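Local atomic coordinates of glycoside hydrolase family protein (Novosphingobium sp. PP1Y, PDB entry 6Q2F), a protein that hydrolyses glycosides as an alpha-L-rhamnosidase, probably releasing terminal alpha-L-rhamnose from its substrates. Residues Ala53-Trp58 with Tyr717-Ser722; Ile664-Val669 with Val908-Ala913; Gln915-His920 with Val952-Asp957; Leu930-Thr935 with Gly958-Phe963. One frame throughout, in Å; residues are numbered along the deposited sequence.

Contact 1. Residues Ala53-Trp58 with Tyr717-Ser722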
# COMPACT_ATOMS: atom_id res chain seq x y z
N ALA A 53 8.22 21.07 3.86
CA ALA A 53 9.19 20.00 3.71
C ALA A 53 9.28 19.12 4.95
O ALA A 53 9.90 18.06 4.89
CB ALA A 53 10.58 20.58 3.39
N ARG A 54 8.67 19.52 6.04
CA ARG A 54 8.91 18.81 7.29
C ARG A 54 7.98 17.61 7.41
O ARG A 54 6.81 17.69 7.01
CB ARG A 54 8.73 19.77 8.45
CG ARG A 54 9.79 20.86 8.41
CD ARG A 54 9.68 21.89 9.53
NE ARG A 54 10.91 22.70 9.48
CZ ARG A 54 12.11 22.23 9.84
NH1 ARG A 54 12.23 20.97 10.28
NH2 ARG A 54 13.18 23.01 9.74
N PRO A 55 8.46 16.48 7.91
CA PRO A 55 7.63 15.28 7.91
C PRO A 55 6.50 15.39 8.92
O PRO A 55 6.54 16.18 9.87
CB PRO A 55 8.61 14.17 8.31
CG PRO A 55 9.53 14.86 9.26
CD PRO A 55 9.73 16.25 8.63
N ARG A 56 5.47 14.59 8.67
CA ARG A 56 4.34 14.48 9.57
C ARG A 56 4.50 13.22 10.42
O ARG A 56 5.37 12.38 10.16
CB ARG A 56 3.04 14.41 8.76
CG ARG A 56 2.48 15.75 8.27
CD ARG A 56 3.39 16.53 7.32
NE ARG A 56 2.64 17.70 6.83
CZ ARG A 56 3.17 18.86 6.47
NH1 ARG A 56 4.49 19.05 6.53
NH2 ARG A 56 2.35 19.83 6.06
N VAL A 57 3.66 13.10 11.45
CA VAL A 57 3.57 11.85 12.20
C VAL A 57 2.11 11.45 12.35
O VAL A 57 1.20 12.28 12.37
CB VAL A 57 4.23 11.95 13.60
CG1 VAL A 57 5.69 12.40 13.47
CG2 VAL A 57 3.43 12.88 14.49
N TRP A 58 1.88 10.15 12.43
CA TRP A 58 0.62 9.66 12.93
C TRP A 58 0.62 9.77 14.45
O TRP A 58 1.66 9.63 15.11
CB TRP A 58 0.39 8.21 12.48
CG TRP A 58 -0.15 8.15 11.07
CD1 TRP A 58 -0.28 9.19 10.20
CD2 TRP A 58 -0.67 6.99 10.39
NE1 TRP A 58 -0.83 8.76 9.02
CE2 TRP A 58 -1.08 7.42 9.12
CE3 TRP A 58 -0.84 5.65 10.75
CZ2 TRP A 58 -1.63 6.54 8.18
CZ3 TRP A 58 -1.39 4.78 9.82
CH2 TRP A 58 -1.79 5.23 8.56
N TYR A 717 17.18 15.88 8.70
CA TYR A 717 17.63 15.06 7.58
C TYR A 717 16.46 14.69 6.69
O TYR A 717 16.56 14.77 5.46
CB TYR A 717 18.34 13.82 8.13
CG TYR A 717 18.65 12.77 7.10
CD1 TYR A 717 17.71 11.78 6.76
CD2 TYR A 717 19.88 12.75 6.46
CE1 TYR A 717 18.01 10.81 5.83
CE2 TYR A 717 20.19 11.78 5.54
CZ TYR A 717 19.25 10.82 5.22
OH TYR A 717 19.60 9.87 4.31
N ILE A 718 15.35 14.30 7.31
CA ILE A 718 14.15 13.97 6.54
C ILE A 718 13.58 15.21 5.87
O ILE A 718 13.18 15.17 4.70
CB ILE A 718 13.12 13.30 7.45
CG1 ILE A 718 13.68 11.97 7.99
CG2 ILE A 718 11.78 13.12 6.70
CD1 ILE A 718 12.87 11.37 9.17
N ALA A 719 13.54 16.33 6.59
CA ALA A 719 12.99 17.56 6.02
C ALA A 719 13.86 18.08 4.88
O ALA A 719 13.34 18.61 3.89
CB ALA A 719 12.86 18.63 7.11
N ARG A 720 15.19 17.98 5.01
CA ARG A 720 16.05 18.48 3.94
C ARG A 720 15.94 17.60 2.71
O ARG A 720 15.94 18.09 1.57
CB ARG A 720 17.51 18.55 4.39
CG ARG A 720 17.74 19.59 5.43
CD ARG A 720 19.22 19.82 5.68
NE ARG A 720 19.41 20.89 6.63
CZ ARG A 720 19.90 20.71 7.85
NH1 ARG A 720 20.25 19.49 8.23
NH2 ARG A 720 20.04 21.73 8.68
N SER A 721 15.89 16.29 2.91
CA SER A 721 15.74 15.38 1.78
C SER A 721 14.41 15.61 1.09
O SER A 721 14.34 15.65 -0.14
CB SER A 721 15.87 13.94 2.28
OG SER A 721 17.17 13.72 2.79
N SER A 722 13.34 15.77 1.88
CA SER A 722 12.01 15.99 1.32
C SER A 722 11.98 17.28 0.51
O SER A 722 11.37 17.33 -0.56
CB SER A 722 10.98 16.06 2.45
OG SER A 722 10.99 14.88 3.25
O HOH W 1 8.96 15.67 4.82

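Contact 2. Residues Ile664-Val669 with Val908-Ala913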
# COMPACT_ATOMS: atom_id res chain seq x y z
N ILE A 664 14.01 5.20 5.30
CA ILE A 664 13.56 6.48 4.76
C ILE A 664 14.25 6.78 3.44
O ILE A 664 13.68 7.43 2.57
CB ILE A 664 13.79 7.62 5.78
CG1 ILE A 664 12.72 8.70 5.61
CG2 ILE A 664 15.21 8.19 5.74
CD1 ILE A 664 11.36 8.28 6.17
N ASP A 665 15.51 6.35 3.29
CA ASP A 665 16.21 6.50 2.02
C ASP A 665 15.53 5.66 0.94
O ASP A 665 15.42 6.09 -0.21
CB ASP A 665 17.69 6.14 2.18
CG ASP A 665 18.46 7.14 3.07
OD1 ASP A 665 17.91 8.21 3.41
OD2 ASP A 665 19.62 6.85 3.43
N LEU A 666 15.04 4.48 1.30
CA LEU A 666 14.32 3.67 0.33
C LEU A 666 13.00 4.34 -0.08
O LEU A 666 12.64 4.35 -1.26
CB LEU A 666 14.08 2.27 0.90
CG LEU A 666 13.19 1.39 0.01
CD1 LEU A 666 13.89 1.12 -1.37
CD2 LEU A 666 12.84 0.07 0.70
N GLU A 667 12.29 4.94 0.88
CA GLU A 667 11.09 5.70 0.54
C GLU A 667 11.44 6.87 -0.37
O GLU A 667 10.73 7.14 -1.36
CB GLU A 667 10.42 6.21 1.80
CG GLU A 667 9.88 5.12 2.70
CD GLU A 667 9.27 5.70 3.95
OE1 GLU A 667 8.70 6.80 3.88
OE2 GLU A 667 9.38 5.04 5.00
N PHE A 668 12.51 7.59 -0.03
CA PHE A 668 12.91 8.74 -0.83
C PHE A 668 13.22 8.33 -2.27
O PHE A 668 12.71 8.95 -3.21
CB PHE A 668 14.12 9.40 -0.18
CG PHE A 668 13.77 10.24 1.04
CD1 PHE A 668 12.60 10.98 1.07
CD2 PHE A 668 14.63 10.30 2.12
CE1 PHE A 668 12.29 11.77 2.15
CE2 PHE A 668 14.31 11.07 3.24
CZ PHE A 668 13.14 11.81 3.25
N VAL A 669 14.03 7.28 -2.47
CA VAL A 669 14.46 6.94 -3.82
C VAL A 669 13.34 6.28 -4.62
O VAL A 669 13.41 6.22 -5.85
CB VAL A 669 15.72 6.04 -3.76
CG1 VAL A 669 15.34 4.57 -3.51
CG2 VAL A 669 16.55 6.21 -5.04
N VAL A 908 21.28 6.69 -3.76
CA VAL A 908 21.38 5.91 -2.53
C VAL A 908 22.21 4.67 -2.79
O VAL A 908 21.83 3.83 -3.62
CB VAL A 908 20.01 5.50 -1.97
CG1 VAL A 908 20.22 4.77 -0.62
CG2 VAL A 908 19.13 6.73 -1.83
N ASN A 909 23.32 4.53 -2.08
CA ASN A 909 24.12 3.31 -2.12
C ASN A 909 23.45 2.28 -1.22
O ASN A 909 23.64 2.27 -0.01
CB ASN A 909 25.56 3.57 -1.69
CG ASN A 909 26.32 2.30 -1.41
OD1 ASN A 909 26.08 1.28 -2.04
ND2 ASN A 909 27.26 2.35 -0.46
N GLN A 910 22.67 1.39 -1.83
CA GLN A 910 21.93 0.40 -1.06
C GLN A 910 22.80 -0.79 -0.68
O GLN A 910 22.41 -1.95 -0.90
CB GLN A 910 20.72 -0.10 -1.85
CG GLN A 910 19.68 0.96 -2.05
CD GLN A 910 18.49 0.43 -2.82
OE1 GLN A 910 18.56 -0.58 -3.51
NE2 GLN A 910 17.36 1.10 -2.67
N GLN A 911 23.95 -0.52 -0.12
CA GLN A 911 24.83 -1.58 0.30
C GLN A 911 25.61 -1.18 1.52
O GLN A 911 25.93 -0.04 1.68
CB GLN A 911 25.81 -1.92 -0.81
CG GLN A 911 25.25 -2.83 -1.88
CD GLN A 911 24.57 -2.10 -3.01
OE1 GLN A 911 24.71 -0.91 -3.16
NE2 GLN A 911 23.83 -2.82 -3.80
N GLU A 912 25.93 -2.14 2.38
CA GLU A 912 26.78 -1.83 3.53
C GLU A 912 28.18 -1.43 3.09
O GLU A 912 28.80 -0.59 3.75
CB GLU A 912 26.82 -3.02 4.49
CG GLU A 912 25.59 -3.11 5.38
CD GLU A 912 25.52 -4.38 6.19
OE1 GLU A 912 25.47 -5.47 5.59
OE2 GLU A 912 25.52 -4.29 7.44
N ALA A 913 28.69 -2.00 2.01
CA ALA A 913 30.04 -1.69 1.55
C ALA A 913 30.09 -0.33 0.87
O ALA A 913 29.29 -0.03 -0.02
CB ALA A 913 30.55 -2.76 0.58

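Contact 3. Residues Gln915-His920 with Val952-Asp957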
# COMPACT_ATOMS: atom_id res chain seq x y z
N GLN A 915 31.34 2.46 -1.72
CA GLN A 915 31.61 2.39 -3.14
C GLN A 915 32.37 3.64 -3.58
O GLN A 915 32.10 4.75 -3.10
CB GLN A 915 30.31 2.26 -3.97
CG GLN A 915 29.39 1.16 -3.48
CD GLN A 915 29.98 -0.22 -3.70
OE1 GLN A 915 30.52 -0.52 -4.77
NE2 GLN A 915 29.91 -1.07 -2.68
N SER A 916 33.30 3.44 -4.51
CA SER A 916 34.00 4.51 -5.22
C SER A 916 33.63 4.35 -6.69
O SER A 916 34.12 3.43 -7.35
CB SER A 916 35.52 4.43 -5.04
OG SER A 916 35.89 4.80 -3.72
N ILE A 917 32.77 5.22 -7.19
CA ILE A 917 32.26 5.06 -8.55
C ILE A 917 32.64 6.27 -9.39
O ILE A 917 33.07 7.31 -8.88
CB ILE A 917 30.73 4.86 -8.57
CG1 ILE A 917 30.03 6.12 -8.05
CG2 ILE A 917 30.33 3.63 -7.77
CD1 ILE A 917 28.48 6.05 -8.12
N GLU A 918 32.45 6.13 -10.70
CA GLU A 918 32.37 7.26 -11.61
C GLU A 918 30.91 7.36 -12.03
O GLU A 918 30.38 6.43 -12.65
CB GLU A 918 33.30 7.10 -12.81
CG GLU A 918 34.79 7.24 -12.47
CD GLU A 918 35.54 8.15 -13.44
OE1 GLU A 918 35.52 7.89 -14.67
OE2 GLU A 918 36.14 9.14 -12.97
N ALA A 919 30.26 8.45 -11.66
CA ALA A 919 28.83 8.62 -11.87
C ALA A 919 28.60 9.46 -13.12
O ALA A 919 29.22 10.52 -13.28
CB ALA A 919 28.17 9.29 -10.66
N HIS A 920 27.71 8.97 -14.01
CA HIS A 920 27.41 9.59 -15.30
C HIS A 920 26.00 10.16 -15.26
O HIS A 920 25.04 9.41 -15.06
CB HIS A 920 27.51 8.59 -16.45
CG HIS A 920 28.89 8.06 -16.68
ND1 HIS A 920 29.56 8.19 -17.88
CD2 HIS A 920 29.74 7.39 -15.85
CE1 HIS A 920 30.76 7.64 -17.77
NE2 HIS A 920 30.88 7.14 -16.56
N VAL A 952 31.21 12.33 -12.71
CA VAL A 952 31.64 12.77 -11.41
C VAL A 952 32.17 11.64 -10.61
O VAL A 952 31.50 10.67 -10.44
CB VAL A 952 30.45 13.36 -10.66
CG1 VAL A 952 30.86 13.90 -9.31
CG2 VAL A 952 29.81 14.44 -11.47
N PRO A 953 33.37 11.75 -10.07
CA PRO A 953 33.86 10.66 -9.23
C PRO A 953 33.20 10.79 -7.86
O PRO A 953 33.25 11.84 -7.28
CB PRO A 953 35.35 10.91 -9.16
CG PRO A 953 35.51 12.34 -9.42
CD PRO A 953 34.42 12.72 -10.36
N LEU A 954 32.59 9.74 -7.37
CA LEU A 954 31.88 9.79 -6.11
C LEU A 954 32.39 8.71 -5.18
O LEU A 954 32.62 7.57 -5.60
CB LEU A 954 30.37 9.60 -6.29
CG LEU A 954 29.56 10.74 -6.90
CD1 LEU A 954 28.11 10.33 -6.91
CD2 LEU A 954 29.74 12.01 -6.08
N HIS A 955 32.57 9.07 -3.92
CA HIS A 955 32.72 8.08 -2.87
C HIS A 955 31.42 8.05 -2.10
O HIS A 955 30.91 9.10 -1.68
CB HIS A 955 33.87 8.39 -1.93
CG HIS A 955 33.97 7.41 -0.81
ND1 HIS A 955 34.63 6.21 -0.93
CD2 HIS A 955 33.42 7.41 0.43
CE1 HIS A 955 34.52 5.53 0.20
NE2 HIS A 955 33.79 6.24 1.04
N LEU A 956 30.87 6.86 -1.92
CA LEU A 956 29.64 6.69 -1.16
C LEU A 956 29.92 5.76 0.00
O LEU A 956 30.36 4.62 -0.20
CB LEU A 956 28.53 6.15 -2.06
CG LEU A 956 28.03 7.14 -3.12
CD1 LEU A 956 27.03 6.48 -4.07
CD2 LEU A 956 27.41 8.34 -2.43
N ASP A 957 29.69 6.24 1.22
CA ASP A 957 29.76 5.34 2.36
C ASP A 957 28.63 4.32 2.25
O ASP A 957 27.68 4.49 1.48
CB ASP A 957 29.63 6.11 3.68
CG ASP A 957 30.71 7.16 3.86
OD1 ASP A 957 31.88 6.85 3.54
OD2 ASP A 957 30.38 8.27 4.33

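Contact 4. Residues Leu930-Thr935 with Gly958-Phe963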
# COMPACT_ATOMS: atom_id res chain seq x y z
N LEU A 930 27.77 18.43 -4.33
CA LEU A 930 27.09 17.53 -3.40
C LEU A 930 26.37 18.33 -2.32
O LEU A 930 26.97 19.21 -1.70
CB LEU A 930 28.07 16.57 -2.73
CG LEU A 930 28.92 15.69 -3.62
CD1 LEU A 930 29.82 14.79 -2.77
CD2 LEU A 930 28.05 14.88 -4.56
N TRP A 931 25.10 18.01 -2.10
CA TRP A 931 24.33 18.58 -1.00
C TRP A 931 24.04 17.49 0.02
O TRP A 931 23.55 16.42 -0.33
CB TRP A 931 23.02 19.20 -1.48
CG TRP A 931 23.17 20.42 -2.31
CD1 TRP A 931 24.20 20.71 -3.15
CD2 TRP A 931 22.26 21.53 -2.39
NE1 TRP A 931 24.00 21.94 -3.75
CE2 TRP A 931 22.81 22.46 -3.30
CE3 TRP A 931 21.05 21.83 -1.76
CZ2 TRP A 931 22.19 23.66 -3.61
CZ3 TRP A 931 20.42 23.03 -2.07
CH2 TRP A 931 20.99 23.93 -2.99
N HIS A 932 24.37 17.75 1.29
CA HIS A 932 24.28 16.74 2.33
C HIS A 932 23.08 17.03 3.22
O HIS A 932 23.05 18.08 3.88
CB HIS A 932 25.55 16.71 3.16
CG HIS A 932 26.78 16.37 2.39
ND1 HIS A 932 27.12 15.08 2.06
CD2 HIS A 932 27.78 17.16 1.92
CE1 HIS A 932 28.27 15.09 1.40
NE2 HIS A 932 28.69 16.33 1.30
N PRO A 933 22.07 16.16 3.28
CA PRO A 933 20.92 16.45 4.15
C PRO A 933 21.23 16.35 5.63
O PRO A 933 20.47 16.89 6.44
CB PRO A 933 19.87 15.41 3.72
CG PRO A 933 20.65 14.32 3.03
CD PRO A 933 21.82 15.03 2.36
N GLU A 934 22.32 15.66 6.03
CA GLU A 934 22.70 15.63 7.44
C GLU A 934 22.95 17.03 7.96
O GLU A 934 22.62 17.33 9.11
CB GLU A 934 23.97 14.79 7.66
CG GLU A 934 23.81 13.27 7.55
CD GLU A 934 23.85 12.78 6.12
OE1 GLU A 934 23.74 13.61 5.20
OE2 GLU A 934 23.98 11.55 5.91
N THR A 935 23.54 17.89 7.14
CA THR A 935 24.06 19.16 7.60
C THR A 935 23.42 20.36 6.93
O THR A 935 23.52 21.47 7.48
CB THR A 935 25.57 19.24 7.34
OG1 THR A 935 25.82 19.10 5.94
CG2 THR A 935 26.32 18.13 8.10
N GLY A 958 28.75 3.24 3.02
CA GLY A 958 27.66 2.29 3.09
C GLY A 958 26.36 2.98 3.46
O GLY A 958 26.32 3.79 4.39
N ASP A 959 25.29 2.71 2.70
CA ASP A 959 23.98 3.32 2.93
C ASP A 959 24.00 4.84 2.81
O ASP A 959 23.07 5.51 3.24
CB ASP A 959 23.39 2.93 4.29
CG ASP A 959 23.12 1.44 4.42
OD1 ASP A 959 22.84 0.79 3.40
OD2 ASP A 959 23.19 0.94 5.56
N GLU A 960 25.05 5.43 2.24
CA GLU A 960 25.02 6.87 2.07
C GLU A 960 23.98 7.27 1.03
O GLU A 960 23.80 6.61 0.00
CB GLU A 960 26.38 7.43 1.65
CG GLU A 960 26.36 8.97 1.59
CD GLU A 960 27.71 9.57 1.29
OE1 GLU A 960 28.70 8.81 1.26
OE2 GLU A 960 27.78 10.80 1.08
N ALA A 961 23.28 8.36 1.33
CA ALA A 961 22.38 9.03 0.42
C ALA A 961 22.90 10.44 0.21
O ALA A 961 23.32 11.09 1.17
CB ALA A 961 20.95 9.07 1.00
N VAL A 962 22.86 10.92 -1.03
CA VAL A 962 23.43 12.23 -1.30
C VAL A 962 22.74 12.84 -2.50
O VAL A 962 22.25 12.13 -3.38
CB VAL A 962 24.96 12.15 -1.50
CG1 VAL A 962 25.30 11.56 -2.87
CG2 VAL A 962 25.61 13.52 -1.29
N PHE A 963 22.72 14.16 -2.54
CA PHE A 963 22.18 14.88 -3.68
C PHE A 963 23.34 15.41 -4.51
O PHE A 963 24.27 16.02 -3.98
CB PHE A 963 21.27 16.01 -3.19
CG PHE A 963 20.00 15.51 -2.53
CD1 PHE A 963 19.99 15.20 -1.17
CD2 PHE A 963 18.84 15.36 -3.27
CE1 PHE A 963 18.82 14.73 -0.56
CE2 PHE A 963 17.66 14.90 -2.67
CZ PHE A 963 17.65 14.60 -1.32
O HOH W 2 25.13 13.11 2.44
O HOH W 3 23.36 10.20 3.75

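Contact 1. Residues Ala53-Trp58 with Tyr717-Ser722
Pro55 and Ile718 meet at about a right angle: the proline lays its CB and CG against the CG2 methyl of Ile718, with Pro55 CB 3.7 Å from Ile718 CG2. That methyl stands anti to the backbone N of Ile718 (CG1 chi1 -63°), which turns the shorter branch to the proline. One residue further along the helix, the Ala719 methyl touches Arg54, its CB 4.0 Å from Arg54 CA, while the Arg54 guanidinium reaches on to the carbonyl of Gly82. The chain at Ala53 runs close to the helix backbone, and Ala53 O receives a CA-H...O contact from Ala719 CA at 3.3 Å. Water 1 donates to Ala53 O at 2.6 Å and to Ser722 OG at 2.7 Å. The hydroxyl itself donates to Ile718 O at 2.6 Å, from the face of that carbonyl opposite to Ser722 N, so one oxygen is gripped twice. With an alanine here instead of Ser722, the bridging water is likely to lose its second mate and Ile718 O its hydroxyl donor. The contact docks helix 712-726 at the start of strand 56-62, the first strand of the closed parallel barrel, a (beta/alpha)8 fold as in many glycoside hydrolases.

Contact 2. Residues Ile664-Val669 with Val908-Ala913
The carboxamide of Gln910 enters between two aliphatic side chains of helix 657-670, with Leu666 CD1 and Val669 CG1 lying on opposite sides of the amide plane. Its NE2 end leads, coming to 3.7 Å from Leu666 CD1 and 4.1 Å from Val669 CG1. A side chain extended beyond CG (chi2 -180°) carries the amide out to the helix, and Pro893 touches it as well. Val908 makes the other half of the contact with both of its branches. Its CG1 methyl rests 4.0 Å from Asp665 CB, whereas its CG2 methyl faces Val669, with Val908 CG2 4.0 Å from Val669 CB. The carboxylate of Asp665 plays no part across the contact: it is taken by Lys661 in a salt bridge and by the hydroxyl of Tyr717. The chain bends in an inverse gamma turn about Gln910, closed by a weak bond from Gln911 N to Asn909 O. Asn909 ND2 donates to Ala913 O at 3.2 Å and nearly straight (168°), the acceptor lying in the plane of the Asn909 amide, and the same nitrogen bonds Asp957 O. With no hydrogen bond between the segments, barrel helix and beta-domain loop meet by van der Waals contact alone, the valines and Asp665 CB in one half and the Gln910 amide against Leu666 and Val669 in the other, while the Asp665 carboxylate and Asn909 ND2 find partners away from the interface.

Contact 3. Residues Gln915-His920 with Val952-Asp957
Gln915 O accepts a short, nearly linear bond from Leu956 N, 2.7 Å long with an angle of 175° at the hydrogen, and a CA-H...O contact from His955 CA at 3.4 Å. Leu956 O takes the N-H of Gln915 in return, and the same reciprocal pattern recurs at Ile917 with Leu954 and at Ala919 with Val952. These three hydrogen-bonded antiparallel pairs alternate with the non-hydrogen-bonded pairs Ser916-His955 and Glu918-Pro953. On the buried face, Ile917 and Leu954 lie side by side and point the same way, with Ile917 CG1 3.9 Å from Leu954 CB. The isoleucine has chi1 64°, its CG1 placed between the backbone N and the carbonyl carbon, which brings this branch against its neighbour. Leu954 CD1 reaches on to the methyl of Ala919, 3.9 Å from Ala919 CB. The exposed face carries Ser916, Glu918, Pro953 and His955. Ser916 OG meets His955 ND1 in the ring plane through a weak 3.4 Å bond, and Asp957 OD1 makes another weak one with NE2 of the same imidazole, also at its edge, which may favour this rotation of the ring. The antiparallel pair is one element of a larger sheet: strand 881-884 bonds along the far edge of 915-921, Val952 touches Ile941 and Tyr943 of strand 937-946, and Leu954 packs on Leu930 of strand 926-932.

Contact 4. Residues Leu930-Thr935 with Gly958-Phe963
Trp931 and Phe963 form an antiparallel hydrogen-bonded pair: Trp931 N donates to Phe963 O at 2.9 Å, and Phe963 N returns a longer 3.3 Å bond to Trp931 O. Their CB atoms lie on the same face of the sheet. The Phe963 ring turns its edge to this strand, with Trp931 O and Pro933 CD near its plane and Pro933 CD 4.0 Å from Phe963 CD1; it also meets the ring of Tyr906. Its CG stands anti to the carbonyl carbon (chi1 -67°), which swings the ring toward the proline. On the opposite face Val962 lies alongside His932, Val962 CG2 coming to 4.0 Å from His932 ND1. Strands 926-932 and 961-967 thereby join within a large antiparallel sheet. Were Phe963 an alanine, a gap is likely to open beside Pro933, and Tyr906 would probably lose a ring neighbour. Near the start of strand 961-967, water 2 links His932 ND1 at 2.8 Å with Glu934 OE1 and Ala961 O, while water 3 donates to Glu934 OE2 and accepts from Ala961 N. Around these, Glu939 bonds His932 NE2, His1072 bonds Glu934 OE2, and Tyr717 and Ser721 of helix 712-726 cover Pro933.

In the fold
The four contacts form a chain running from the barrel wall into the antiparallel beta domain. Contacts 1 and 2, with centres about 16 Å apart, share a helix-helix interface in which Phe668 packs on Ser721 and Ser722. Contacts 2 and 4 have centres about 10 Å apart and are tied by Asn909 N to Glu960 O at 3.0 Å; Arg720 NH1 reaches Pro933 O, joining contact 4 to contact 1. Contact 3 lies outermost, its centre about 26 Å from that of contact 1, but meets contact 4 where Leu956 CD2 lies 3.9 Å from Val962 CG1. On helix 657-670 of contact 2, Glu667 bonds Ser645, the residue after the sodium-site Glu644; none of the four contacts includes a sodium-site residue.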